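SPI-1 type 3 secretion system secretin (Salmonella enterica subsp. enterica serovar Typhimurium, PDB 4G08) forms a ring-shaped multimer with an apparent central pore in the outer membrane, as part of the type III secretion system that injects effector proteins into host cells. Local coordinates at residues N101-N104 against N105-K108; L112-K115 against N116-L119; D21-R24 against T25-A29; S41-A44 against A45-K48. All blocks are in the same frame, centred on the assembly; numbering follows the deposited sequence.

Interaction 1. Residues N101-N104 against N105-K108; sequences NEFN and NFLK
The ring of F103 carries L107 on one face: CG of the leucine stands 4.3 Å from the ring centroid and 20° off the ring normal, a CH-pi contact displaced toward the rim. Both methyls of L107 follow it to the far end of the ring, where CD1 comes to 3.7 Å from CE2 of F103. In F103, CG anti to the backbone N (chi1 -178°) sends the ring toward L107. The neighbouring ring of F106 stays looser, its CD2 4.5 Å from CE1 of F103 and approaching obliquely. All of this happens within helix 100-109, in the part of the chain that matches the short domain of type II and III secretins. F103 packs there against A143, A144 and M147 of helix 134-150 and against L119, while F106 also meets M147. The main chain runs in regular i to i+4 bonds: N105 N gives to N101 O at 3.1 Å, and L107 N gives to F103 O at 3.0 Å. On a more exposed side, K108 lays its extended chain past the carbonyl of N104, with CG 3.4 Å from N104 O. That same oxygen accepts the backbone N-H of K108 at 3.0 Å, and the lysine's charged end goes on to a cation-pi contact with Y113.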
ATOM      1  N   ASN A 101       6.267  -4.534  18.872  1.00 26.67           N
ATOM      2  CA  ASN A 101       6.458  -3.112  18.994  1.00 29.04           C
ATOM      3  C   ASN A 101       7.780  -2.620  18.425  1.00 21.50           C
ATOM      4  O   ASN A 101       7.814  -1.621  17.776  1.00 24.04           O
ATOM      5  CB  ASN A 101       6.218  -2.626  20.430  1.00 33.18           C
ATOM      6  CG  ASN A 101       5.956  -1.149  20.504  1.00 32.97           C
ATOM      7  OD1 ASN A 101       4.880  -0.693  20.198  1.00 41.41           O
ATOM      8  ND2 ASN A 101       6.956  -0.399  20.870  1.00 42.48           N
ATOM      9  N   GLU A 102       8.844  -3.358  18.646  1.00 24.88           N
ATOM     10  CA  GLU A 102      10.155  -3.062  18.065  1.00 27.30           C
ATOM     11  C   GLU A 102      10.102  -3.133  16.541  1.00 25.16           C
ATOM     12  O   GLU A 102      10.718  -2.323  15.854  1.00 22.55           O
ATOM     13  CB  GLU A 102      11.167  -4.083  18.601  1.00 30.44           C
ATOM     14  CG  GLU A 102      12.636  -3.840  18.284  1.00 41.31           C
ATOM     15  CD  GLU A 102      13.525  -4.985  18.764  1.00 50.45           C
ATOM     16  OE1 GLU A 102      13.014  -5.888  19.471  1.00 45.18           O
ATOM     17  OE2 GLU A 102      14.716  -5.017  18.383  1.00 51.30           O
ATOM     18  N   PHE A 103       9.415  -4.141  16.021  1.00 21.97           N
ATOM     19  CA  PHE A 103       9.315  -4.323  14.579  1.00 15.55           C
ATOM     20  C   PHE A 103       8.482  -3.228  13.914  1.00 17.25           C
ATOM     21  O   PHE A 103       8.916  -2.605  12.947  1.00 19.43           O
ATOM     22  CB  PHE A 103       8.719  -5.687  14.273  1.00 18.60           C
ATOM     23  CG  PHE A 103       8.616  -5.974  12.817  1.00 18.44           C
ATOM     24  CD1 PHE A 103       9.753  -6.024  12.037  1.00 17.55           C
ATOM     25  CD2 PHE A 103       7.384  -6.066  12.210  1.00 16.57           C
ATOM     26  CE1 PHE A 103       9.664  -6.257  10.686  1.00 16.00           C
ATOM     27  CE2 PHE A 103       7.284  -6.248  10.853  1.00 16.21           C
ATOM     28  CZ  PHE A 103       8.427  -6.348  10.090  1.00 14.65           C
ATOM     29  N   ASN A 104       7.374  -2.881  14.554  1.00 18.61           N
ATOM     30  CA  ASN A 104       6.546  -1.766  14.124  1.00 19.81           C
ATOM     31  C   ASN A 104       7.348  -0.485  14.021  1.00 20.56           C
ATOM     32  O   ASN A 104       7.286   0.221  13.017  1.00 22.28           O
ATOM     33  CB  ASN A 104       5.436  -1.543  15.136  1.00 23.93           C
ATOM     34  CG  ASN A 104       4.099  -2.026  14.644  1.00 29.30           C
ATOM     35  OD1 ASN A 104       3.595  -1.572  13.616  1.00 34.29           O
ATOM     36  ND2 ASN A 104       3.464  -2.871  15.438  1.00 37.19           N
ATOM     37  N   ASN A 105       8.025  -0.135  15.105  1.00 23.27           N
ATOM     38  CA  ASN A 105       8.820   1.080  15.114  1.00 24.14           C
ATOM     39  C   ASN A 105       9.873   1.060  14.035  1.00 21.52           C
ATOM     40  O   ASN A 105      10.146   2.076  13.404  1.00 26.46           O
ATOM     41  CB  ASN A 105       9.487   1.265  16.460  1.00 23.85           C
ATOM     42  CG  ASN A 105       8.500   1.613  17.538  1.00 29.98           C
ATOM     43  OD1 ASN A 105       7.360   1.976  17.255  1.00 33.58           O
ATOM     44  ND2 ASN A 105       8.904   1.432  18.785  1.00 35.59           N
ATOM     45  N   PHE A 106      10.423  -0.114  13.781  1.00 21.53           N
ATOM     46  CA  PHE A 106      11.433  -0.242  12.763  1.00 21.85           C
ATOM     47  C   PHE A 106      10.853   0.106  11.395  1.00 24.09           C
ATOM     48  O   PHE A 106      11.458   0.859  10.629  1.00 24.54           O
ATOM     49  CB  PHE A 106      11.979  -1.659  12.765  1.00 22.16           C
ATOM     50  CG  PHE A 106      12.866  -1.959  11.612  1.00 21.45           C
ATOM     51  CD1 PHE A 106      14.123  -1.393  11.528  1.00 29.32           C
ATOM     52  CD2 PHE A 106      12.398  -2.696  10.553  1.00 25.21           C
ATOM     53  CE1 PHE A 106      14.943  -1.650  10.454  1.00 32.05           C
ATOM     54  CE2 PHE A 106      13.198  -2.935   9.459  1.00 33.44           C
ATOM     55  CZ  PHE A 106      14.473  -2.411   9.408  1.00 32.37           C
ATOM     56  N   LEU A 107       9.661  -0.404  11.101  1.00 17.54           N
ATOM     57  CA  LEU A 107       9.016  -0.092   9.831  1.00 17.17           C
ATOM     58  C   LEU A 107       8.718   1.394   9.745  1.00 23.21           C
ATOM     59  O   LEU A 107       8.748   1.975   8.660  1.00 24.36           O
ATOM     60  CB  LEU A 107       7.715  -0.865   9.671  1.00 20.65           C
ATOM     61  CG  LEU A 107       7.856  -2.377   9.591  1.00 18.52           C
ATOM     62  CD1 LEU A 107       6.479  -2.976   9.400  1.00 20.26           C
ATOM     63  CD2 LEU A 107       8.775  -2.761   8.446  1.00 22.77           C
ATOM     64  N   LYS A 108       8.301   1.971  10.862  1.00 21.74           N
ATOM     65  CA  LYS A 108       7.916   3.377  10.897  1.00 26.21           C
ATOM     66  C   LYS A 108       9.110   4.292  10.655  1.00 26.14           C
ATOM     67  O   LYS A 108       9.061   5.170   9.791  1.00 26.14           O
ATOM     68  CB  LYS A 108       7.273   3.698  12.239  1.00 19.26           C
ATOM     69  CG  LYS A 108       5.834   3.240  12.299  1.00 21.93           C
ATOM     70  CD  LYS A 108       5.260   3.308  13.695  1.00 24.31           C
ATOM     71  CE  LYS A 108       3.787   2.949  13.648  1.00 27.64           C
ATOM     72  NZ  LYS A 108       3.155   2.927  14.990  1.00 36.62           N
TER

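Interaction 2. Residues L112-K115 against N116-L119; sequences LYNK and NYPL
N114 leans against Y117 and reaches over to N116. CB lies 3.9 Å from CD2 of the Y117 ring. CG comes closer, 3.6 Å from the same CD2, with the amide and ring planes turned 43° apart. With CG anti to the backbone N (chi1 -174°) the amide swings toward N116, and chi2 of -56° turns OD1 to its backbone N-H. At the tip, OD1 takes the backbone N-H of N116 at 2.8 Å, in the carbonyl plane. The amide of N116 adds a weak bond from ND2 to the same OD1. On the other branch, ND2 of N114 gives to a water at 2.8 Å, which N116 ND2 also reaches weakly. The OD1 to N-H bond makes an Asx turn, laid over the type I beta turn from N114 to Y117 that Y117 N closes to N114 O at 3.0 Å, in the loop between helix 100-109 and strand 120-121. Y117 sends its hydroxyl to the backbone N of W73, and N116 ND2 bonds E63, so the turn is tied to the N0 part of the chain. Just before the turn, Y113 OH rests 3.5 Å from P118 CB, and one water joins that hydroxyl to L119 N.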
ATOM      1  N   LEU A 112       8.587   3.071   5.676  1.00 28.77           N
ATOM      2  CA  LEU A 112       7.921   2.149   4.762  1.00 32.92           C
ATOM      3  C   LEU A 112       6.528   1.807   5.234  1.00 27.09           C
ATOM      4  O   LEU A 112       5.737   1.219   4.495  1.00 27.08           O
ATOM      5  CB  LEU A 112       8.727   0.874   4.584  1.00 28.24           C
ATOM      6  CG  LEU A 112      10.202   1.090   4.290  1.00 33.35           C
ATOM      7  CD1 LEU A 112      10.968   0.020   5.038  1.00 31.29           C
ATOM      8  CD2 LEU A 112      10.464   1.002   2.799  1.00 34.04           C
ATOM      9  N   TYR A 113       6.283   2.067   6.509  1.00 26.59           N
ATOM     10  CA  TYR A 113       5.019   1.736   7.132  1.00 25.57           C
ATOM     11  C   TYR A 113       3.904   2.588   6.535  1.00 27.39           C
ATOM     12  O   TYR A 113       4.149   3.695   6.046  1.00 24.86           O
ATOM     13  CB  TYR A 113       5.120   1.966   8.637  1.00 24.31           C
ATOM     14  CG  TYR A 113       3.848   1.702   9.380  1.00 23.66           C
ATOM     15  CD1 TYR A 113       3.484   0.418   9.722  1.00 17.51           C
ATOM     16  CD2 TYR A 113       3.028   2.745   9.773  1.00 26.52           C
ATOM     17  CE1 TYR A 113       2.346   0.176  10.451  1.00 29.61           C
ATOM     18  CE2 TYR A 113       1.878   2.514  10.489  1.00 25.90           C
ATOM     19  CZ  TYR A 113       1.535   1.225  10.813  1.00 24.06           C
ATOM     20  OH  TYR A 113       0.375   0.984  11.509  1.00 33.92           O
ATOM     21  N   ASN A 114       2.748   1.964   6.341  1.00 20.18           N
ATOM     22  CA  ASN A 114       1.572   2.675   5.869  1.00 21.38           C
ATOM     23  C   ASN A 114       0.455   2.480   6.861  1.00 21.74           C
ATOM     24  O   ASN A 114       0.025   1.353   7.079  1.00 19.80           O
ATOM     25  CB  ASN A 114       1.126   2.104   4.531  1.00 20.36           C
ATOM     26  CG  ASN A 114       0.002   2.892   3.916  1.00 21.11           C
ATOM     27  OD1 ASN A 114      -1.047   3.089   4.532  1.00 23.73           O
ATOM     28  ND2 ASN A 114       0.214   3.365   2.700  1.00 26.81           N
ATOM     29  N   LYS A 115      -0.053   3.574   7.418  1.00 18.58           N
ATOM     30  CA  LYS A 115      -1.039   3.479   8.475  1.00 20.14           C
ATOM     31  C   LYS A 115      -2.359   2.813   8.072  1.00 21.98           C
ATOM     32  O   LYS A 115      -3.093   2.349   8.896  1.00 17.69           O
ATOM     33  CB  LYS A 115      -1.331   4.839   9.088  1.00 24.96           C
ATOM     34  CG  LYS A 115      -1.968   5.791   8.167  1.00 33.38           C
ATOM     35  CD  LYS A 115      -2.661   6.884   8.917  1.00 44.85           C
ATOM     36  CE  LYS A 115      -2.748   8.131   8.084  1.00 46.30           C
ATOM     37  NZ  LYS A 115      -4.073   8.388   7.528  1.00 49.15           N
ATOM     38  N   ASN A 116      -2.617   2.799   6.780  1.00 17.80           N
ATOM     39  CA  ASN A 116      -3.846   2.214   6.266  1.00 16.48           C
ATOM     40  C   ASN A 116      -3.812   0.690   6.313  1.00 16.64           C
ATOM     41  O   ASN A 116      -4.856   0.039   6.270  1.00 15.75           O
ATOM     42  CB  ASN A 116      -4.088   2.689   4.838  1.00 21.28           C
ATOM     43  CG  ASN A 116      -4.274   4.192   4.755  1.00 38.43           C
ATOM     44  OD1 ASN A 116      -5.167   4.752   5.387  1.00 30.91           O
ATOM     45  ND2 ASN A 116      -3.345   4.862   4.087  1.00 40.81           N
ATOM     46  N   TYR A 117      -2.613   0.136   6.445  1.00 13.54           N
ATOM     47  CA  TYR A 117      -2.432  -1.314   6.434  1.00 17.24           C
ATOM     48  C   TYR A 117      -1.588  -1.767   7.615  1.00 15.71           C
ATOM     49  O   TYR A 117      -0.440  -2.179   7.451  1.00 16.46           O
ATOM     50  CB  TYR A 117      -1.799  -1.768   5.122  1.00 13.27           C
ATOM     51  CG  TYR A 117      -2.428  -1.136   3.905  1.00 12.99           C
ATOM     52  CD1 TYR A 117      -3.737  -1.418   3.545  1.00 15.90           C
ATOM     53  CD2 TYR A 117      -1.725  -0.228   3.142  1.00 15.56           C
ATOM     54  CE1 TYR A 117      -4.329  -0.788   2.467  1.00 16.66           C
ATOM     55  CE2 TYR A 117      -2.312   0.419   2.080  1.00 15.04           C
ATOM     56  CZ  TYR A 117      -3.621   0.161   1.765  1.00 18.86           C
ATOM     57  OH  TYR A 117      -4.184   0.828   0.699  1.00 18.15           O
ATOM     58  N   PRO A 118      -2.149  -1.653   8.824  1.00 18.31           N
ATOM     59  CA  PRO A 118      -1.395  -1.832  10.047  1.00 15.49           C
ATOM     60  C   PRO A 118      -1.101  -3.292  10.339  1.00 15.09           C
ATOM     61  O   PRO A 118      -1.767  -4.184   9.813  1.00 15.78           O
ATOM     62  CB  PRO A 118      -2.327  -1.257  11.113  1.00 16.23           C
ATOM     63  CG  PRO A 118      -3.685  -1.500  10.573  1.00 13.88           C
ATOM     64  CD  PRO A 118      -3.551  -1.285   9.094  1.00 19.45           C
ATOM     65  N   LEU A 119      -0.062  -3.525  11.127  1.00 14.38           N
ATOM     66  CA  LEU A 119       0.258  -4.855  11.613  1.00 15.85           C
ATOM     67  C   LEU A 119      -0.687  -5.195  12.748  1.00 23.00           C
ATOM     68  O   LEU A 119      -0.940  -4.363  13.616  1.00 22.15           O
ATOM     69  CB  LEU A 119       1.689  -4.876  12.140  1.00 17.96           C
ATOM     70  CG  LEU A 119       2.773  -5.144  11.106  1.00 24.95           C
ATOM     71  CD1 LEU A 119       2.537  -4.359   9.833  1.00 24.33           C
ATOM     72  CD2 LEU A 119       4.138  -4.827  11.682  1.00 19.76           C
TER
HETATM   73  O   HOH W   1       0.874  -1.184  12.726  1.00 27.63           O
HETATM   74  O   HOH W   2      -2.121   4.140   1.307  1.00 29.95           O

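Interaction 3. Residues D21-R24 against T25-A29; sequences DSLR and TFFDA
S22 OG receives the backbone N-H of T25 at 3.2 Å, in a nearly straight bond of 169°. The hydroxyl gets there because chi1 of 78° places OG between the serine's own N and carbonyl carbon, turned back over the first turn. The carbonyl of S22 is used as well: its O accepts from F26 N at 3.0 Å. The backbone N of S22 gives to a water at 3.0 Å, and that water also hydrogen-bonds T25 OG1. S22 is thus the N-cap of helix 23-30, at the point where strand 16-22 of the N0 domain passes into the helix. The regular bonds then take over, F27 N to L23 O at 2.8 Å and D28 N to R24 O. Beside the cap, D21 OD2 turns back to K19 N, while R24 NH1 makes a weak bond to V40 O. On the apolar side, L23 and F27 run alongside each other, CD1 of the leucine 4.0 Å from CE2 of the ring, while F26 presents CD2 over the centre of one face of F27. The buried side chains L23, F26 and F27 face helix 58-69 through L69, L65, L61 and L62.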
ATOM      1  N   ASP A  21     -13.503   6.868 -18.517  1.00 20.66           N
ATOM      2  CA  ASP A  21     -12.124   6.609 -18.866  1.00 18.81           C
ATOM      3  C   ASP A  21     -11.603   5.499 -17.976  1.00 18.94           C
ATOM      4  O   ASP A  21     -12.097   5.302 -16.870  1.00 19.36           O
ATOM      5  CB  ASP A  21     -11.287   7.869 -18.674  1.00 24.17           C
ATOM      6  CG  ASP A  21     -11.722   8.995 -19.581  1.00 23.89           C
ATOM      7  OD1 ASP A  21     -11.599   8.854 -20.816  1.00 23.65           O
ATOM      8  OD2 ASP A  21     -12.140  10.045 -19.054  1.00 25.39           O
ATOM      9  N   SER A  22     -10.663   4.714 -18.480  1.00 22.33           N
ATOM     10  CA  SER A  22     -10.108   3.648 -17.663  1.00 22.49           C
ATOM     11  C   SER A  22      -9.306   4.269 -16.529  1.00 14.91           C
ATOM     12  O   SER A  22      -8.770   5.364 -16.668  1.00 16.38           O
ATOM     13  CB  SER A  22      -9.220   2.731 -18.494  1.00 23.46           C
ATOM     14  OG  SER A  22      -7.959   3.339 -18.717  1.00 32.44           O
ATOM     15  N   LEU A  23      -9.206   3.557 -15.416  1.00 16.62           N
ATOM     16  CA  LEU A  23      -8.405   4.032 -14.298  1.00 18.27           C
ATOM     17  C   LEU A  23      -6.969   4.261 -14.719  1.00 18.04           C
ATOM     18  O   LEU A  23      -6.284   5.111 -14.158  1.00 20.69           O
ATOM     19  CB  LEU A  23      -8.444   3.041 -13.144  1.00 16.99           C
ATOM     20  CG  LEU A  23      -9.722   3.131 -12.323  1.00 19.76           C
ATOM     21  CD1 LEU A  23      -9.515   2.640 -10.904  1.00 19.63           C
ATOM     22  CD2 LEU A  23     -10.221   4.561 -12.318  1.00 24.70           C
ATOM     23  N   ARG A  24      -6.491   3.484 -15.684  1.00 15.77           N
ATOM     24  CA  ARG A  24      -5.117   3.659 -16.122  1.00 23.74           C
ATOM     25  C   ARG A  24      -4.912   5.027 -16.745  1.00 19.91           C
ATOM     26  O   ARG A  24      -3.959   5.730 -16.423  1.00 26.72           O
ATOM     27  CB  ARG A  24      -4.681   2.579 -17.100  1.00 26.48           C
ATOM     28  CG  ARG A  24      -3.175   2.570 -17.293  1.00 32.60           C
ATOM     29  CD  ARG A  24      -2.708   1.422 -18.168  1.00 35.94           C
ATOM     30  NE  ARG A  24      -3.130   0.122 -17.654  1.00 38.47           N
ATOM     31  CZ  ARG A  24      -2.476  -0.540 -16.710  1.00 35.58           C
ATOM     32  NH1 ARG A  24      -1.416   0.014 -16.144  1.00 41.45           N
ATOM     33  NH2 ARG A  24      -2.854  -1.762 -16.357  1.00 33.83           N
ATOM     34  N   THR A  25      -5.824   5.418 -17.616  1.00 22.64           N
ATOM     35  CA  THR A  25      -5.755   6.731 -18.222  1.00 20.37           C
ATOM     36  C   THR A  25      -5.877   7.815 -17.162  1.00 23.87           C
ATOM     37  O   THR A  25      -5.059   8.737 -17.096  1.00 26.03           O
ATOM     38  CB  THR A  25      -6.875   6.887 -19.247  1.00 27.42           C
ATOM     39  OG1 THR A  25      -6.625   6.008 -20.350  1.00 29.22           O
ATOM     40  CG2 THR A  25      -6.957   8.313 -19.740  1.00 34.12           C
ATOM     41  N   PHE A  26      -6.798   7.607 -16.235  1.00 18.07           N
ATOM     42  CA  PHE A  26      -7.050   8.586 -15.196  1.00 20.06           C
ATOM     43  C   PHE A  26      -5.821   8.807 -14.322  1.00 16.27           C
ATOM     44  O   PHE A  26      -5.399   9.942 -14.109  1.00 19.16           O
ATOM     45  CB  PHE A  26      -8.218   8.139 -14.337  1.00 14.22           C
ATOM     46  CG  PHE A  26      -8.479   9.037 -13.178  1.00 20.01           C
ATOM     47  CD1 PHE A  26      -9.136  10.238 -13.357  1.00 19.66           C
ATOM     48  CD2 PHE A  26      -7.945   8.746 -11.946  1.00 18.26           C
ATOM     49  CE1 PHE A  26      -9.315  11.100 -12.299  1.00 22.77           C
ATOM     50  CE2 PHE A  26      -8.159   9.578 -10.877  1.00 24.29           C
ATOM     51  CZ  PHE A  26      -8.824  10.768 -11.060  1.00 18.83           C
ATOM     52  N   PHE A  27      -5.237   7.728 -13.818  1.00 17.94           N
ATOM     53  CA  PHE A  27      -4.076   7.877 -12.948  1.00 18.67           C
ATOM     54  C   PHE A  27      -2.825   8.327 -13.678  1.00 23.65           C
ATOM     55  O   PHE A  27      -2.024   9.065 -13.111  1.00 22.30           O
ATOM     56  CB  PHE A  27      -3.797   6.606 -12.169  1.00 14.49           C
ATOM     57  CG  PHE A  27      -4.729   6.399 -11.036  1.00 17.65           C
ATOM     58  CD1 PHE A  27      -4.860   7.355 -10.052  1.00 19.72           C
ATOM     59  CD2 PHE A  27      -5.593   5.330 -11.044  1.00 19.06           C
ATOM     60  CE1 PHE A  27      -5.785   7.201  -9.046  1.00 24.63           C
ATOM     61  CE2 PHE A  27      -6.529   5.173 -10.049  1.00 20.88           C
ATOM     62  CZ  PHE A  27      -6.619   6.104  -9.039  1.00 29.86           C
ATOM     63  N   ASP A  28      -2.736   8.039 -14.970  1.00 21.54           N
ATOM     64  CA  ASP A  28      -1.696   8.654 -15.784  1.00 25.09           C
ATOM     65  C   ASP A  28      -1.855  10.164 -15.792  1.00 24.87           C
ATOM     66  O   ASP A  28      -0.875  10.899 -15.674  1.00 27.77           O
ATOM     67  CB  ASP A  28      -1.727   8.128 -17.215  1.00 29.05           C
ATOM     68  CG  ASP A  28      -1.037   6.790 -17.352  1.00 37.54           C
ATOM     69  OD1 ASP A  28      -0.368   6.361 -16.389  1.00 39.56           O
ATOM     70  OD2 ASP A  28      -1.207   6.140 -18.404  1.00 40.17           O
ATOM     71  N   ALA A  29      -3.096  10.624 -15.878  1.00 24.79           N
ATOM     72  CA  ALA A  29      -3.374  12.053 -15.868  1.00 24.36           C
ATOM     73  C   ALA A  29      -2.969  12.678 -14.539  1.00 26.98           C
ATOM     74  O   ALA A  29      -2.344  13.737 -14.505  1.00 24.55           O
ATOM     75  CB  ALA A  29      -4.843  12.304 -16.141  1.00 22.40           C
TER
HETATM   76  O   HOH W   3      -9.381   5.356 -21.139  1.00 28.40           O

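Interaction 4. Residues S41-A44 against A45-K48; sequences SKMA and ARKK
A45 N gives to S41 O at 2.9 Å, whereas R46 N to K42 O, at 3.3 Å and only 127° at the hydrogen, is weak. K47 N then turns back to A44 O at 3.1 Å. Among the side chains, M43 and R46 lie side by side and point the same way: SD is 3.9 Å from CD of the arginine, and the methyl CE is 3.8 Å from NH1, oblique to the guanidinium. Two bends in the methionine, at chi2 and chi3, fold the thioether along the arginine. R46 itself has CG wedged between its own N and carbonyl carbon (chi1 68°), which sets CG 3.3 Å from M43 O. One water links a carbonyl to two side-chain tips: it donates to M43 O at 2.6 Å, accepts from R46 NH1, and takes a weak bond from K47 NZ, whose stronger partner is D84 in a salt bridge. Capping comes last. S41 OG accepts the backbone N-H of A44 at 3.1 Å and also bonds E87, and A45 packs on R24. This is the serine N-cap of a short, weakly bonded helix, 42-45, that carries the N0 chain from strand 38-40 to strand 48-50.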
ATOM      1  N   SER A  41      -2.569  -1.736 -11.500  1.00 12.26           N
ATOM      2  CA  SER A  41      -2.680  -3.170 -11.692  1.00 16.82           C
ATOM      3  C   SER A  41      -3.687  -3.490 -12.779  1.00 20.60           C
ATOM      4  O   SER A  41      -4.547  -2.683 -13.104  1.00 13.62           O
ATOM      5  CB  SER A  41      -3.113  -3.839 -10.395  1.00 16.29           C
ATOM      6  OG  SER A  41      -4.506  -3.692 -10.202  1.00 17.09           O
ATOM      7  N   LYS A  42      -3.691  -4.742 -13.208  1.00 22.00           N
ATOM      8  CA  LYS A  42      -4.611  -5.163 -14.239  1.00 19.77           C
ATOM      9  C   LYS A  42      -6.051  -4.948 -13.789  1.00 16.80           C
ATOM     10  O   LYS A  42      -6.847  -4.333 -14.500  1.00 20.75           O
ATOM     11  CB  LYS A  42      -4.388  -6.635 -14.554  1.00 20.18           C
ATOM     12  CG  LYS A  42      -5.564  -7.277 -15.257  1.00 20.92           C
ATOM     13  CD  LYS A  42      -5.407  -8.781 -15.352  1.00 18.34           C
ATOM     14  CE  LYS A  42      -6.100  -9.460 -14.192  1.00 18.12           C
ATOM     15  NZ  LYS A  42      -5.566 -10.832 -14.002  1.00 23.69           N
ATOM     16  N   MET A  43      -6.375  -5.407 -12.583  1.00 18.42           N
ATOM     17  CA  MET A  43      -7.748  -5.301 -12.099  1.00 20.52           C
ATOM     18  C   MET A  43      -8.177  -3.862 -11.863  1.00 15.29           C
ATOM     19  O   MET A  43      -9.361  -3.550 -11.962  1.00 23.57           O
ATOM     20  CB  MET A  43      -7.957  -6.108 -10.820  1.00 22.59           C
ATOM     21  CG  MET A  43      -7.909  -7.604 -11.034  1.00 22.71           C
ATOM     22  SD  MET A  43      -9.260  -8.165 -12.082  1.00 23.54           S
ATOM     23  CE  MET A  43     -10.664  -7.866 -11.019  1.00 22.54           C
ATOM     24  N   ALA A  44      -7.264  -3.001 -11.434  1.00 16.84           N
ATOM     25  CA  ALA A  44      -7.652  -1.611 -11.236  1.00 15.65           C
ATOM     26  C   ALA A  44      -7.935  -0.970 -12.581  1.00 20.29           C
ATOM     27  O   ALA A  44      -8.853  -0.162 -12.721  1.00 15.33           O
ATOM     28  CB  ALA A  44      -6.569  -0.844 -10.516  1.00 16.37           C
ATOM     29  N   ALA A  45      -7.103  -1.309 -13.557  1.00 14.50           N
ATOM     30  CA  ALA A  45      -7.138  -0.667 -14.858  1.00 20.73           C
ATOM     31  C   ALA A  45      -8.421  -0.958 -15.627  1.00 27.05           C
ATOM     32  O   ALA A  45      -8.763  -0.223 -16.549  1.00 18.76           O
ATOM     33  CB  ALA A  45      -5.930  -1.074 -15.678  1.00 20.91           C
ATOM     34  N   ARG A  46      -9.137  -2.014 -15.266  1.00 21.39           N
ATOM     35  CA  ARG A  46     -10.362  -2.324 -15.994  1.00 21.75           C
ATOM     36  C   ARG A  46     -11.573  -1.560 -15.464  1.00 26.64           C
ATOM     37  O   ARG A  46     -12.618  -1.532 -16.113  1.00 20.97           O
ATOM     38  CB  ARG A  46     -10.646  -3.816 -16.008  1.00 25.10           C
ATOM     39  CG  ARG A  46     -11.001  -4.393 -14.664  1.00 27.06           C
ATOM     40  CD  ARG A  46     -10.916  -5.901 -14.743  1.00 26.67           C
ATOM     41  NE  ARG A  46     -12.057  -6.472 -15.446  1.00 28.33           N
ATOM     42  CZ  ARG A  46     -13.170  -6.881 -14.851  1.00 27.77           C
ATOM     43  NH1 ARG A  46     -13.312  -6.758 -13.540  1.00 29.11           N
ATOM     44  NH2 ARG A  46     -14.157  -7.387 -15.576  1.00 30.14           N
ATOM     45  N   LYS A  47     -11.389  -0.813 -14.385  1.00 19.93           N
ATOM     46  CA  LYS A  47     -12.451   0.047 -13.884  1.00 17.34           C
ATOM     47  C   LYS A  47     -12.511   1.333 -14.682  1.00 18.29           C
ATOM     48  O   LYS A  47     -11.557   1.737 -15.278  1.00 18.64           O
ATOM     49  CB  LYS A  47     -12.269   0.341 -12.405  1.00 18.28           C
ATOM     50  CG  LYS A  47     -12.566  -0.809 -11.503  1.00 20.06           C
ATOM     51  CD  LYS A  47     -12.182  -0.521 -10.102  1.00 25.63           C
ATOM     52  CE  LYS A  47     -12.912  -1.361  -9.104  1.00 26.36           C
ATOM     53  NZ  LYS A  47     -13.469  -2.561  -9.667  1.00 38.64           N
ATOM     54  N   LYS A  48     -13.672   1.950 -14.695  1.00 19.42           N
ATOM     55  CA  LYS A  48     -13.846   3.218 -15.371  1.00 17.63           C
ATOM     56  C   LYS A  48     -14.177   4.281 -14.350  1.00 16.70           C
ATOM     57  O   LYS A  48     -14.709   3.988 -13.282  1.00 21.76           O
ATOM     58  CB  LYS A  48     -14.979   3.129 -16.385  1.00 21.63           C
ATOM     59  CG  LYS A  48     -14.887   1.929 -17.302  1.00 25.44           C
ATOM     60  CD  LYS A  48     -14.075   2.269 -18.534  1.00 30.72           C
ATOM     61  CE  LYS A  48     -13.959   1.075 -19.459  1.00 34.43           C
ATOM     62  NZ  LYS A  48     -12.689   1.138 -20.230  1.00 35.86           N
TER
HETATM   63  O   HOH W   4     -11.670  -4.767 -11.591  1.00 22.96           O

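Following the chain from its N terminus, interaction 3 comes first, where strand 16-22 enters helix 23-30, and interaction 4 next, at the short helix between strands 38-40 and 48-50. Interaction 1 lies in helix 100-109 and interaction 2 in the loop leading on to strand 120-121. Each is local, within eight or nine consecutive residues; the four run in series, with none nested or crossed. Interactions 3 and 4 nevertheless touch, through L23 N to K47 O and L23 CB on A44 O, which joins two parts of the N0 domain. Interactions 1 and 2 touch where L107 O meets L112 N and Y113 N. The centres of interactions 1 and 3 stand about 35 Å apart.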